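Local coordinates for maltose-binding protein MalE1 (Thermotoga maritima, PDB 6DTU) that binds maltotetraose in the cleft of a periplasmic binding protein fold and probably delivers such malto-oligosaccharides to a membrane transporter, at residues Lys135-Asp138 and Glu144-Gly147; Phe161-Gly166 and Arg258-Val263; Lys197-Val200 and Ile204-Pro207; Asp209-Met214 and Gly229-Lys234; Thr291-Tyr296 and Leu309-Asp314. All coordinates share one frame; numbering follows the deposited sequence. Where two conformers were deposited one is given.

Along the chain, interaction 1 closes first; interaction 2 then spans a long loop within which interactions 3 and 4 follow one another, and interaction 5 comes last. Interactions 1, 3 and 4 share one side of the chain's centre, around strand 146-149 of the four-stranded sheet and helices 127-140, 187-201 and 211-219. R146 of interaction 1 ties them together, reaching I204 O and D209 OD2. Interaction 2 joins helix 155-164 to strand 260-268 of the large mixed sheet, and its F161 packs on L199 of interaction 3. Interaction 5 stands apart, its centre about 37 Å from that of interaction 3. Sugar is held directly at interaction 4.

Interaction 1 of 5, residues Lys135-Asp138 and Glu144-Gly147; sequences KQID and EVRG
D138 reaches across from helix 127-140 to receive the backbone N-H of G147, and I137, one residue earlier, presses a methyl group against the same backbone. The tight part is apolar. CG2 of I137 stands anti to the backbone N (chi1 of I137 -63°), which sets this branch 3.8 Å from G147 CA and 3.9 Å from V145 CG1, while the longer CG1-CD1 arm leads off from the segment 144-147. The side chains of I137 and V145 meet at a slant, and both also touch Y119, so this side is buried. G147 has no side chain, and the helix can come close: the CA atoms of I137 and G147 are 5.0 Å apart.

The other side is polar and watered. G147 N donates to D138 OD1 over 2.8 Å with an N-H...O angle of 157°, approaching from above the carboxylate plane, 41° out of it. One water donates to D138 OD1 at 2.6 Å and also to V145 O, bridging two acceptors that could not bond to each other. A second water accepts from R146 NE at 3.0 Å, in the guanidinium plane at its edge, and probably donates to D138 OD2. Carboxylate and guanidinium make no direct salt bridge, D138 OD1 and R146 NE being 4.6 Å apart; the arginine's direct ionic partner is D209. Topologically, this is a helix returning through a short loop to strand 146-149, an edge of the four-stranded mixed sheet, as in the alpha/beta lobes of periplasmic binding proteins.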
# COMPACT_ATOMS: atom_id res chain seq x y z
N LYS A 135 -5.24 24.20 -10.29
CA LYS A 135 -5.23 25.03 -11.48
C LYS A 135 -4.48 26.33 -11.23
O LYS A 135 -3.69 26.77 -12.07
CB LYS A 135 -6.66 25.36 -11.90
CG LYS A 135 -7.44 24.23 -12.52
CD LYS A 135 -8.87 24.65 -12.87
CE LYS A 135 -9.63 23.52 -13.56
NZ LYS A 135 -11.06 23.89 -13.76
N GLN A 136 -4.72 26.96 -10.08
CA GLN A 136 -4.02 28.19 -9.75
C GLN A 136 -2.51 27.98 -9.72
O GLN A 136 -1.75 28.78 -10.28
CB GLN A 136 -4.55 28.76 -8.43
CG GLN A 136 -3.91 30.09 -8.07
CD GLN A 136 -4.30 30.62 -6.70
OE1 GLN A 136 -5.19 30.08 -6.04
NE2 GLN A 136 -3.69 31.72 -6.31
N ILE A 137 -2.06 26.90 -9.09
CA ILE A 137 -0.63 26.60 -9.00
C ILE A 137 -0.05 26.34 -10.39
O ILE A 137 1.04 26.83 -10.72
CB ILE A 137 -0.41 25.39 -8.07
CG1 ILE A 137 -0.86 25.71 -6.64
CG2 ILE A 137 1.05 24.93 -8.12
CD1 ILE A 137 0.07 26.65 -5.91
N ASP A 138 -0.77 25.58 -11.22
CA ASP A 138 -0.26 25.27 -12.55
C ASP A 138 -0.10 26.54 -13.38
O ASP A 138 0.83 26.65 -14.19
CB ASP A 138 -1.22 24.32 -13.27
CG ASP A 138 -1.08 22.88 -12.79
OD1 ASP A 138 -0.02 22.50 -12.24
OD2 ASP A 138 -2.07 22.12 -12.97
N GLU A 144 6.41 24.93 -13.85
CA GLU A 144 7.54 24.45 -13.06
C GLU A 144 7.10 23.74 -11.78
O GLU A 144 7.92 23.04 -11.17
CB GLU A 144 8.46 25.62 -12.70
CG GLU A 144 8.66 26.63 -13.82
CD GLU A 144 9.65 27.73 -13.45
OE1 GLU A 144 10.48 27.51 -12.55
OE2 GLU A 144 9.59 28.82 -14.06
N VAL A 145 5.86 23.92 -11.34
CA VAL A 145 5.32 23.24 -10.18
C VAL A 145 3.97 22.66 -10.58
O VAL A 145 3.11 23.38 -11.09
CB VAL A 145 5.11 24.19 -8.98
CG1 VAL A 145 4.63 23.43 -7.75
CG2 VAL A 145 6.40 24.96 -8.67
N ARG A 146 3.76 21.38 -10.29
CA ARG A 146 2.49 20.74 -10.59
C ARG A 146 1.55 20.98 -9.42
O ARG A 146 1.94 20.81 -8.26
CB ARG A 146 2.70 19.23 -10.77
CG ARG A 146 3.14 18.80 -12.17
CD ARG A 146 1.99 18.95 -13.19
NE ARG A 146 0.88 18.07 -12.83
CZ ARG A 146 0.77 16.80 -13.18
NH1 ARG A 146 1.71 16.21 -13.92
NH2 ARG A 146 -0.28 16.10 -12.78
N GLY A 147 0.33 21.40 -9.73
CA GLY A 147 -0.66 21.61 -8.68
C GLY A 147 -1.07 20.33 -7.98
O GLY A 147 -1.22 20.31 -6.76
O HOH W 1 -1.43 19.58 -11.67
O HOH W 2 1.95 22.74 -13.85

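Interaction 2 of 5, residues Phe161-Gly166 and Arg258-Val263; sequences FIFGYG and RPFVGV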
# COMPACT_ATOMS: atom_id res chain seq x y z
N PHE A 161 -11.57 7.08 -4.93
CA PHE A 161 -12.71 7.65 -5.65
C PHE A 161 -13.76 6.59 -5.96
O PHE A 161 -14.96 6.81 -5.81
CB PHE A 161 -12.27 8.25 -6.99
CG PHE A 161 -11.30 9.39 -6.90
CD1 PHE A 161 -11.11 10.12 -5.73
CD2 PHE A 161 -10.56 9.75 -8.02
CE1 PHE A 161 -10.21 11.16 -5.69
CE2 PHE A 161 -9.66 10.79 -7.98
CZ PHE A 161 -9.47 11.50 -6.82
N ILE A 162 -13.29 5.43 -6.43
CA ILE A 162 -14.17 4.32 -6.77
C ILE A 162 -14.98 3.89 -5.55
O ILE A 162 -16.20 3.72 -5.61
CB ILE A 162 -13.31 3.18 -7.35
CG1 ILE A 162 -12.76 3.59 -8.71
CG2 ILE A 162 -14.08 1.83 -7.36
CD1 ILE A 162 -11.69 2.68 -9.23
N PHE A 163 -14.29 3.66 -4.42
CA PHE A 163 -14.99 3.21 -3.22
C PHE A 163 -15.81 4.31 -2.58
O PHE A 163 -16.88 4.03 -2.03
CB PHE A 163 -13.99 2.65 -2.21
CG PHE A 163 -13.19 1.46 -2.72
CD1 PHE A 163 -13.68 0.62 -3.71
CD2 PHE A 163 -11.94 1.19 -2.20
CE1 PHE A 163 -12.93 -0.45 -4.17
CE2 PHE A 163 -11.20 0.13 -2.63
CZ PHE A 163 -11.69 -0.70 -3.62
N GLY A 164 -15.35 5.55 -2.65
CA GLY A 164 -16.11 6.63 -2.05
C GLY A 164 -17.52 6.73 -2.62
O GLY A 164 -18.48 6.99 -1.89
N TYR A 165 -17.67 6.47 -3.91
CA TYR A 165 -18.98 6.57 -4.52
C TYR A 165 -19.78 5.27 -4.47
O TYR A 165 -20.92 5.23 -4.94
CB TYR A 165 -18.86 7.07 -5.97
CG TYR A 165 -18.72 8.57 -6.12
CD1 TYR A 165 -19.75 9.42 -5.74
CD2 TYR A 165 -17.58 9.14 -6.67
CE1 TYR A 165 -19.64 10.79 -5.88
CE2 TYR A 165 -17.46 10.51 -6.82
CZ TYR A 165 -18.50 11.33 -6.42
OH TYR A 165 -18.42 12.70 -6.54
N GLY A 166 -19.22 4.19 -3.91
CA GLY A 166 -19.97 2.96 -3.75
C GLY A 166 -19.49 1.79 -4.58
O GLY A 166 -20.16 0.74 -4.58
N ARG A 258 -12.57 6.96 0.13
CA ARG A 258 -12.38 5.76 0.94
C ARG A 258 -11.23 4.94 0.39
O ARG A 258 -11.43 4.07 -0.47
CB ARG A 258 -13.68 4.95 1.02
CG ARG A 258 -14.85 5.75 1.61
CD ARG A 258 -16.12 4.93 1.71
NE ARG A 258 -17.14 5.65 2.46
CZ ARG A 258 -17.14 5.77 3.79
NH1 ARG A 258 -16.18 5.22 4.51
NH2 ARG A 258 -18.10 6.45 4.39
N PRO A 259 -10.00 5.19 0.86
CA PRO A 259 -8.83 4.48 0.33
C PRO A 259 -8.76 3.03 0.79
O PRO A 259 -9.36 2.61 1.77
CB PRO A 259 -7.66 5.28 0.93
CG PRO A 259 -8.21 5.81 2.23
CD PRO A 259 -9.64 6.14 1.92
N PHE A 260 -7.97 2.25 0.05
CA PHE A 260 -7.57 0.94 0.55
C PHE A 260 -6.83 1.08 1.87
O PHE A 260 -6.06 2.02 2.08
CB PHE A 260 -6.63 0.26 -0.46
CG PHE A 260 -7.32 -0.57 -1.53
CD1 PHE A 260 -8.22 -1.58 -1.22
CD2 PHE A 260 -7.01 -0.36 -2.86
CE1 PHE A 260 -8.82 -2.36 -2.25
CE2 PHE A 260 -7.61 -1.09 -3.86
CZ PHE A 260 -8.49 -2.10 -3.55
N VAL A 261 -7.05 0.13 2.77
CA VAL A 261 -6.21 -0.03 3.95
C VAL A 261 -5.33 -1.26 3.76
O VAL A 261 -5.82 -2.33 3.38
CB VAL A 261 -7.05 -0.09 5.23
CG1 VAL A 261 -6.20 -0.48 6.44
CG2 VAL A 261 -7.73 1.26 5.44
N GLY A 262 -4.02 -1.09 3.93
CA GLY A 262 -3.07 -2.17 3.76
C GLY A 262 -2.31 -2.43 5.05
O GLY A 262 -2.13 -1.53 5.86
N VAL A 263 -1.89 -3.68 5.23
CA VAL A 263 -1.03 -4.05 6.36
C VAL A 263 0.26 -4.61 5.78
O VAL A 263 0.22 -5.42 4.84
CB VAL A 263 -1.72 -5.04 7.32
CG1 VAL A 263 -0.86 -5.25 8.54
CG2 VAL A 263 -3.10 -4.50 7.72
O HOH W 3 -18.14 7.73 0.71
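The backbones come closest where the end of helix 155-164 passes the residue leading into strand 260-268, with the CA atoms of G164 and R258 4.9 Å apart and no direct hydrogen bond between the two segments. F163 fills the junction. Its CG lies anti to the carbonyl carbon (chi1 -60°), which carries the ring across R258 and on to F260. R258 O sits at the ring edge, near its plane, 3.4 Å from F163 CD2; this carbonyl is buried and has no hydrogen-bonding partner in the model. Farther along, F163 CE2 and CZ point into one face of F260 in a T-shaped pair: the planes stand at 84° and the ring centroids are 4.9 Å apart. The F260 ring also meets W341.

The helix ends in a Schellman motif, with G166 at positive phi (113°) and G166 N donating to F163 O over 3.0 Å. Strand 260-268 runs in the large mixed sheet, whereas helix 155-164 follows strand 146-149 of the four-stranded one, so the contact joins two alpha/beta lobes, consistent with a periplasmic binding protein.

The R258 side chain starts beside F163, CB to CB 4.0 Å, and runs on along the helix end. It is extended from CG to NE, and R258 CG passes 4.0 Å from G164 CA. A water accepts from R258 NE at 2.9 Å and donates to G164 O, while R258 NH1 is bonded to N327 O.

Interaction 3 of 5, residues Lys197-Val200 and Ile204-Pro207; sequences KRLV and ILDP
L199 and L205 lie side by side and point the same way, their CD1 methyls 3.8 Å apart. The bump of L205 CD1 also fits against L199 CB, 3.9 Å away, so it occupies the step between the stem and the tip of the helix leucine. V200 supplies the next ridge: its side chain crosses that of L205 at about a right angle, and with V200 CG1 anti to the backbone N (chi1 176°), CG2 falls beside that N and rests 4.0 Å from L205 CB. The other branch, CG1, reaches P207 CG more loosely at 4.3 Å. I204 turns its longer arm off toward A134 and K135 of helix 127-140, but I204 CB lies 3.4 Å from L199 O.

That carbonyl oxygen receives two N-H groups. L205 N bonds to it at 3.1 Å with an angle of 161°, coming from above the carbonyl plane; I204 N adds a weak, bent bond. One water donates to both V200 O and L205 O. The exit of helix 187-201 is thus closed by chain folding back on its last turns, and the leucines join F148 of strand 146-149 in a helix-on-sheet core of an alpha/beta lobe.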
# COMPACT_ATOMS: atom_id res chain seq x y z
N LYS A 197 -11.48 10.98 -14.73
CA LYS A 197 -11.46 11.52 -16.08
C LYS A 197 -11.63 13.04 -16.08
O LYS A 197 -10.98 13.74 -16.87
CB LYS A 197 -12.52 10.85 -16.97
CG LYS A 197 -12.40 11.28 -18.42
CD LYS A 197 -13.21 10.44 -19.37
CE LYS A 197 -12.79 10.77 -20.80
NZ LYS A 197 -11.60 9.96 -21.20
N ARG A 198 -12.44 13.56 -15.16
CA ARG A 198 -12.57 15.01 -15.02
C ARG A 198 -11.22 15.65 -14.69
O ARG A 198 -10.85 16.66 -15.28
CB ARG A 198 -13.60 15.34 -13.93
CG ARG A 198 -13.82 16.84 -13.74
CD ARG A 198 -14.66 17.14 -12.50
NE ARG A 198 -14.58 18.55 -12.13
CZ ARG A 198 -14.99 19.03 -10.96
NH1 ARG A 198 -15.49 18.20 -10.05
NH2 ARG A 198 -14.89 20.32 -10.68
N LEU A 199 -10.46 15.04 -13.78
CA LEU A 199 -9.14 15.58 -13.44
C LEU A 199 -8.22 15.62 -14.65
O LEU A 199 -7.46 16.59 -14.84
CB LEU A 199 -8.51 14.72 -12.34
CG LEU A 199 -9.22 14.60 -10.99
CD1 LEU A 199 -8.33 13.81 -10.04
CD2 LEU A 199 -9.56 15.97 -10.42
N VAL A 200 -8.26 14.59 -15.50
CA VAL A 200 -7.46 14.58 -16.71
C VAL A 200 -7.98 15.60 -17.70
O VAL A 200 -7.21 16.38 -18.29
CB VAL A 200 -7.45 13.16 -17.31
CG1 VAL A 200 -6.68 13.14 -18.63
CG2 VAL A 200 -6.83 12.17 -16.32
N ILE A 204 -5.65 18.81 -14.68
CA ILE A 204 -5.05 18.67 -13.35
C ILE A 204 -4.10 17.48 -13.31
O ILE A 204 -3.10 17.49 -12.58
CB ILE A 204 -6.19 18.49 -12.32
CG1 ILE A 204 -7.23 19.60 -12.46
CG2 ILE A 204 -5.65 18.41 -10.88
CD1 ILE A 204 -6.66 20.95 -12.21
N LEU A 205 -4.45 16.42 -14.03
CA LEU A 205 -3.62 15.24 -14.17
C LEU A 205 -3.25 15.07 -15.63
O LEU A 205 -4.04 15.39 -16.54
CB LEU A 205 -4.33 13.97 -13.70
CG LEU A 205 -4.55 13.86 -12.20
CD1 LEU A 205 -5.29 12.58 -11.91
CD2 LEU A 205 -3.23 13.95 -11.43
N ASP A 206 -2.09 14.55 -15.85
CA ASP A 206 -1.62 14.26 -17.19
C ASP A 206 -1.68 12.77 -17.44
O ASP A 206 -1.41 11.98 -16.52
CB ASP A 206 -0.18 14.75 -17.36
CG ASP A 206 0.31 14.62 -18.80
OD1 ASP A 206 0.03 15.53 -19.61
OD2 ASP A 206 0.94 13.59 -19.13
N PRO A 207 -2.03 12.35 -18.66
CA PRO A 207 -2.16 10.92 -18.96
C PRO A 207 -0.94 10.09 -18.62
O PRO A 207 -1.06 8.89 -18.38
CB PRO A 207 -2.43 10.92 -20.47
CG PRO A 207 -3.05 12.25 -20.76
CD PRO A 207 -2.45 13.22 -19.77
O HOH W 4 -4.36 16.37 -18.94

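Interaction 4 of 5, residues Asp209-Met214 and Gly229-Lys234; sequences DNYQIM and GPWAIK. With GLC (alpha-D-glucopyranose), chain C; GLC (alpha-D-glucopyranose), chain B.
Y211 meets W231 beside bound sugar, and the segment 229-234 brings this about in stages. G229 comes first: its CA lies 3.4 Å above one face of the W231 ring, so the flat indole has backbone behind it. P230 opens the short 3-10 turn, which A232 N helps to close by bonding to G229 O.

W231 follows, with CG placed between its backbone N and carbonyl carbon (chi1 54°). This folds the indole back over G229 and turns its other face to the glycan. GLC (chain B) C1 lies 3.5 Å from W231 CZ2, and GLC (chain C) C4 is 3.9 Å above the same face, so one side of the indole covers two linked glucose units. At the indole edge, near its plane, W231 NE1 donates to Y211 OH over 3.0 Å; the bond is weak, with an N-H...O angle of 128°. The two rings meet rim to rim, their planes at 39°, neither covering the other. A232 adds its CB 4.0 Å from Y211 OH.

The tyrosine belongs to the first turn of helix 211-219, whose start is capped by N210: OD1 accepts from I213 N over 2.9 Å. Y211 offers a face to GLC (chain C) O6, which stands 3.5 Å above the ring centre. N228 ND2 also bonds to Y211 OH. Since both rings belong to the ligand pocket, the chemistry implies recognition through apolar packing of sugar on the indole face as well as polar partners such as E109 and R301; the weak N-H to hydroxyl bond probably contributes to holding the two rings rim to rim.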
# COMPACT_ATOMS: atom_id res chain seq x y z
N ASP A 209 0.98 10.53 -15.92
CA ASP A 209 1.28 10.57 -14.49
C ASP A 209 1.35 9.16 -13.91
O ASP A 209 0.47 8.33 -14.16
CB ASP A 209 0.22 11.37 -13.72
CG ASP A 209 0.35 12.87 -13.92
OD1 ASP A 209 1.43 13.34 -14.34
OD2 ASP A 209 -0.63 13.58 -13.60
N ASN A 210 2.43 8.87 -13.18
CA ASN A 210 2.62 7.57 -12.54
C ASN A 210 3.22 7.77 -11.15
O ASN A 210 3.40 8.90 -10.67
CB ASN A 210 3.44 6.60 -13.40
CG ASN A 210 4.86 7.08 -13.65
OD1 ASN A 210 5.36 7.96 -12.96
ND2 ASN A 210 5.55 6.42 -14.58
N TYR A 211 3.56 6.66 -10.50
CA TYR A 211 4.08 6.77 -9.14
C TYR A 211 5.39 7.55 -9.11
O TYR A 211 5.58 8.44 -8.27
CB TYR A 211 4.24 5.38 -8.51
CG TYR A 211 4.65 5.54 -7.06
CD1 TYR A 211 3.69 5.73 -6.07
CD2 TYR A 211 5.98 5.60 -6.69
CE1 TYR A 211 4.05 5.95 -4.73
CE2 TYR A 211 6.35 5.86 -5.38
CZ TYR A 211 5.37 6.04 -4.42
OH TYR A 211 5.74 6.28 -3.13
N GLN A 212 6.33 7.20 -9.98
CA GLN A 212 7.65 7.83 -9.97
C GLN A 212 7.56 9.34 -10.19
O GLN A 212 8.26 10.11 -9.53
CB GLN A 212 8.56 7.16 -10.99
CG GLN A 212 10.04 7.47 -10.90
CD GLN A 212 10.36 8.82 -11.48
OE1 GLN A 212 9.78 9.24 -12.49
NE2 GLN A 212 11.30 9.51 -10.85
N ILE A 213 6.72 9.77 -11.14
CA ILE A 213 6.56 11.21 -11.38
C ILE A 213 5.98 11.88 -10.13
O ILE A 213 6.47 12.92 -9.69
CB ILE A 213 5.69 11.47 -12.62
CG1 ILE A 213 6.45 11.07 -13.90
CG2 ILE A 213 5.23 12.94 -12.64
CD1 ILE A 213 5.55 10.89 -15.14
N MET A 214 4.95 11.29 -9.54
CA MET A 214 4.35 11.88 -8.35
C MET A 214 5.37 11.99 -7.22
O MET A 214 5.54 13.06 -6.61
CB MET A 214 3.18 11.01 -7.89
CG MET A 214 2.76 11.36 -6.46
SD MET A 214 1.39 10.41 -5.81
CE MET A 214 2.05 8.72 -5.87
N GLY A 229 1.06 7.48 0.17
CA GLY A 229 1.02 6.85 1.47
C GLY A 229 2.19 7.19 2.37
O GLY A 229 3.15 7.86 1.99
N PRO A 230 2.14 6.66 3.60
CA PRO A 230 3.13 7.05 4.61
C PRO A 230 4.53 6.53 4.33
O PRO A 230 5.49 7.03 4.91
CB PRO A 230 2.53 6.49 5.91
CG PRO A 230 1.71 5.30 5.44
CD PRO A 230 1.13 5.73 4.11
N TRP A 231 4.65 5.51 3.47
CA TRP A 231 5.95 5.04 3.02
C TRP A 231 6.75 6.12 2.31
O TRP A 231 7.96 5.97 2.15
CB TRP A 231 5.76 3.88 2.04
CG TRP A 231 4.84 4.19 0.89
CD1 TRP A 231 5.16 4.84 -0.26
CD2 TRP A 231 3.44 3.87 0.79
NE1 TRP A 231 4.06 4.94 -1.07
CE2 TRP A 231 2.98 4.36 -0.45
CE3 TRP A 231 2.52 3.24 1.64
CZ2 TRP A 231 1.65 4.23 -0.88
CZ3 TRP A 231 1.21 3.10 1.21
CH2 TRP A 231 0.78 3.61 -0.03
N ALA A 232 6.11 7.20 1.86
CA ALA A 232 6.81 8.21 1.08
C ALA A 232 7.35 9.37 1.90
O ALA A 232 8.17 10.14 1.39
CB ALA A 232 5.87 8.74 -0.02
N ILE A 233 6.96 9.48 3.17
CA ILE A 233 7.13 10.69 3.96
C ILE A 233 8.57 10.90 4.40
O ILE A 233 9.07 12.04 4.40
CB ILE A 233 6.18 10.61 5.16
CG1 ILE A 233 4.74 10.86 4.69
CG2 ILE A 233 6.65 11.50 6.30
CD1 ILE A 233 4.55 12.16 4.06
N LYS A 234 9.27 9.84 4.82
CA LYS A 234 10.63 10.03 5.30
C LYS A 234 11.52 10.64 4.23
O LYS A 234 12.30 11.55 4.50
CB LYS A 234 11.23 8.71 5.78
CG LYS A 234 12.61 8.91 6.40
CD LYS A 234 13.20 7.62 6.93
CE LYS A 234 14.40 7.88 7.84
NZ LYS A 234 15.48 8.68 7.17
C1 GLC C . 7.53 1.28 -1.54
C2 GLC C . 6.71 0.87 -0.37
C3 GLC C . 5.50 0.14 -0.77
C4 GLC C . 4.67 0.95 -1.71
C5 GLC C . 5.48 1.28 -2.99
C6 GLC C . 4.85 2.20 -3.84
O1 GLC C . 8.03 0.15 -2.18
O2 GLC C . 7.57 0.03 0.47
O3 GLC C . 4.76 -0.15 0.47
O4 GLC C . 3.48 0.20 -2.09
O5 GLC C . 6.73 2.03 -2.49
O6 GLC C . 5.62 2.32 -5.04
C1 GLC B . 2.31 0.92 -1.84
C2 GLC B . 1.40 0.08 -1.01
C3 GLC B . 1.12 -1.19 -1.67
C4 GLC B . 0.50 -0.98 -3.04
C5 GLC B . 1.39 -0.07 -3.94
C6 GLC B . 0.73 0.36 -5.13
O2 GLC B . 2.11 -0.23 0.22
O3 GLC B . 0.12 -1.96 -0.90
O4 GLC B . 0.40 -2.26 -3.75
O5 GLC B . 1.67 1.19 -3.12
O6 GLC B . 1.69 0.91 -6.01

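Interaction 5 of 5, residues Thr291-Tyr296 and Leu309-Asp314; sequences TMYRIY and LELVKD
Y293 and Y296 reach from helix 289-298 toward helix 306-312, and each takes an aliphatic group on one ring face. Over Y293 the methyl CD1 of L311 sits almost centrally, 3.5 Å from the ring centroid and 11° off the normal, a CH-pi contact. The leucine side chain meets the tyrosine at a slant, and L311 CD1 keeps within 3.6 to 4.0 Å of all six ring atoms of Y293, in line with that small offset. Over Y296 the approach is less centred: V312 CG1 lies 3.7 Å from the centroid, 23° off the normal, and comes nearest to Y296 CE2 at 3.4 Å.

The same V312 methyl serves both rings, since it also touches Y293 at the ring edge, 3.7 Å from CE1. It can do so because CG1 is anti to the carbonyl carbon (chi1 -55°) and points between the tyrosines, whose side chains run past the valine in the opposite direction. The contact is a helix-to-helix one, with no hydrogen bond between the two segments; P303 of strand 302-303, which pairs with strand 100-109 of the large mixed sheet, touches both Y296 and V312.

Burial is graded. V312 and Y296 are buried, whereas L311 is exposed and its partner Y293 partly so. Within the segment 309-314, K313 NZ makes a salt bridge with E310 OE1 at 3.1 Å, weak as a hydrogen bond.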
# COMPACT_ATOMS: atom_id res chain seq x y z
N THR A 291 12.36 -3.22 18.62
CA THR A 291 12.67 -3.43 17.22
C THR A 291 11.57 -2.89 16.33
O THR A 291 11.85 -2.28 15.30
CB THR A 291 12.87 -4.90 16.92
OG1 THR A 291 13.70 -5.45 17.93
CG2 THR A 291 13.54 -5.03 15.57
N MET A 292 10.31 -3.07 16.75
CA MET A 292 9.19 -2.56 15.97
C MET A 292 9.19 -1.04 15.95
O MET A 292 8.84 -0.42 14.93
CB MET A 292 7.88 -3.13 16.52
CG MET A 292 7.64 -4.55 16.07
SD MET A 292 7.09 -4.53 14.36
CE MET A 292 7.03 -6.29 13.94
N TYR A 293 9.62 -0.41 17.04
CA TYR A 293 9.70 1.04 17.07
C TYR A 293 10.85 1.53 16.19
O TYR A 293 10.69 2.52 15.46
CB TYR A 293 9.80 1.50 18.53
CG TYR A 293 9.82 2.99 18.75
CD1 TYR A 293 8.90 3.81 18.13
CD2 TYR A 293 10.67 3.55 19.70
CE1 TYR A 293 8.89 5.19 18.36
CE2 TYR A 293 10.66 4.92 19.95
CZ TYR A 293 9.77 5.73 19.28
OH TYR A 293 9.76 7.07 19.53
N ARG A 294 11.99 0.83 16.21
CA ARG A 294 13.09 1.16 15.32
C ARG A 294 12.69 1.02 13.86
O ARG A 294 13.11 1.83 13.03
CB ARG A 294 14.32 0.32 15.64
CG ARG A 294 14.91 0.70 16.96
CD ARG A 294 16.02 -0.25 17.35
NE ARG A 294 17.09 -0.18 16.39
CZ ARG A 294 18.08 -1.06 16.30
NH1 ARG A 294 18.14 -2.08 17.14
NH2 ARG A 294 19.00 -0.91 15.37
N ILE A 295 11.89 0.00 13.53
CA ILE A 295 11.35 -0.13 12.18
C ILE A 295 10.48 1.07 11.82
O ILE A 295 10.61 1.64 10.73
CB ILE A 295 10.63 -1.48 11.98
CG1 ILE A 295 11.65 -2.63 11.96
CG2 ILE A 295 9.82 -1.49 10.67
CD1 ILE A 295 11.01 -3.98 12.04
N TYR A 296 9.58 1.47 12.74
CA TYR A 296 8.81 2.69 12.51
C TYR A 296 9.71 3.88 12.27
O TYR A 296 9.48 4.68 11.35
CB TYR A 296 7.87 2.99 13.70
CG TYR A 296 7.37 4.42 13.65
CD1 TYR A 296 6.25 4.77 12.90
CD2 TYR A 296 8.04 5.44 14.32
CE1 TYR A 296 5.80 6.08 12.83
CE2 TYR A 296 7.60 6.72 14.29
CZ TYR A 296 6.50 7.06 13.53
OH TYR A 296 6.09 8.38 13.48
N LEU A 309 2.41 1.71 18.62
CA LEU A 309 1.46 2.73 18.17
C LEU A 309 1.27 3.77 19.25
O LEU A 309 1.24 4.98 18.97
CB LEU A 309 0.12 2.11 17.76
CG LEU A 309 -0.85 3.07 17.08
CD1 LEU A 309 -0.20 3.64 15.82
CD2 LEU A 309 -2.15 2.38 16.73
N GLU A 310 1.20 3.33 20.52
CA GLU A 310 1.06 4.27 21.63
C GLU A 310 2.20 5.28 21.68
O GLU A 310 1.99 6.43 22.08
CB GLU A 310 0.96 3.50 22.94
CG GLU A 310 0.89 4.40 24.16
CD GLU A 310 -0.47 5.06 24.30
OE1 GLU A 310 -1.44 4.55 23.70
OE2 GLU A 310 -0.58 6.09 25.00
N LEU A 311 3.41 4.88 21.27
CA LEU A 311 4.55 5.79 21.27
C LEU A 311 4.42 6.90 20.23
O LEU A 311 4.91 8.00 20.44
CB LEU A 311 5.85 5.03 21.01
CG LEU A 311 6.31 3.98 22.02
CD1 LEU A 311 7.49 3.21 21.45
CD2 LEU A 311 6.70 4.62 23.32
N VAL A 312 3.73 6.62 19.13
CA VAL A 312 3.72 7.52 17.97
C VAL A 312 2.37 8.17 17.72
O VAL A 312 2.27 9.00 16.79
CB VAL A 312 4.25 6.80 16.71
CG1 VAL A 312 5.64 6.21 16.99
CG2 VAL A 312 3.31 5.69 16.27
N LYS A 313 1.36 7.90 18.55
CA LYS A 313 -0.02 8.27 18.24
C LYS A 313 -0.21 9.78 18.09
O LYS A 313 -1.16 10.22 17.43
CB LYS A 313 -0.94 7.73 19.33
CG LYS A 313 -0.63 8.35 20.69
CD LYS A 313 -1.84 8.46 21.57
CE LYS A 313 -2.22 7.12 22.12
NZ LYS A 313 -3.02 7.21 23.37
N ASP A 314 0.64 10.60 18.72
CA ASP A 314 0.51 12.05 18.64
C ASP A 314 1.31 12.69 17.51
O ASP A 314 1.22 13.91 17.33
CB ASP A 314 0.84 12.70 19.98
CG ASP A 314 -0.21 12.42 21.02
OD1 ASP A 314 -1.39 12.26 20.62
OD2 ASP A 314 0.12 12.33 22.22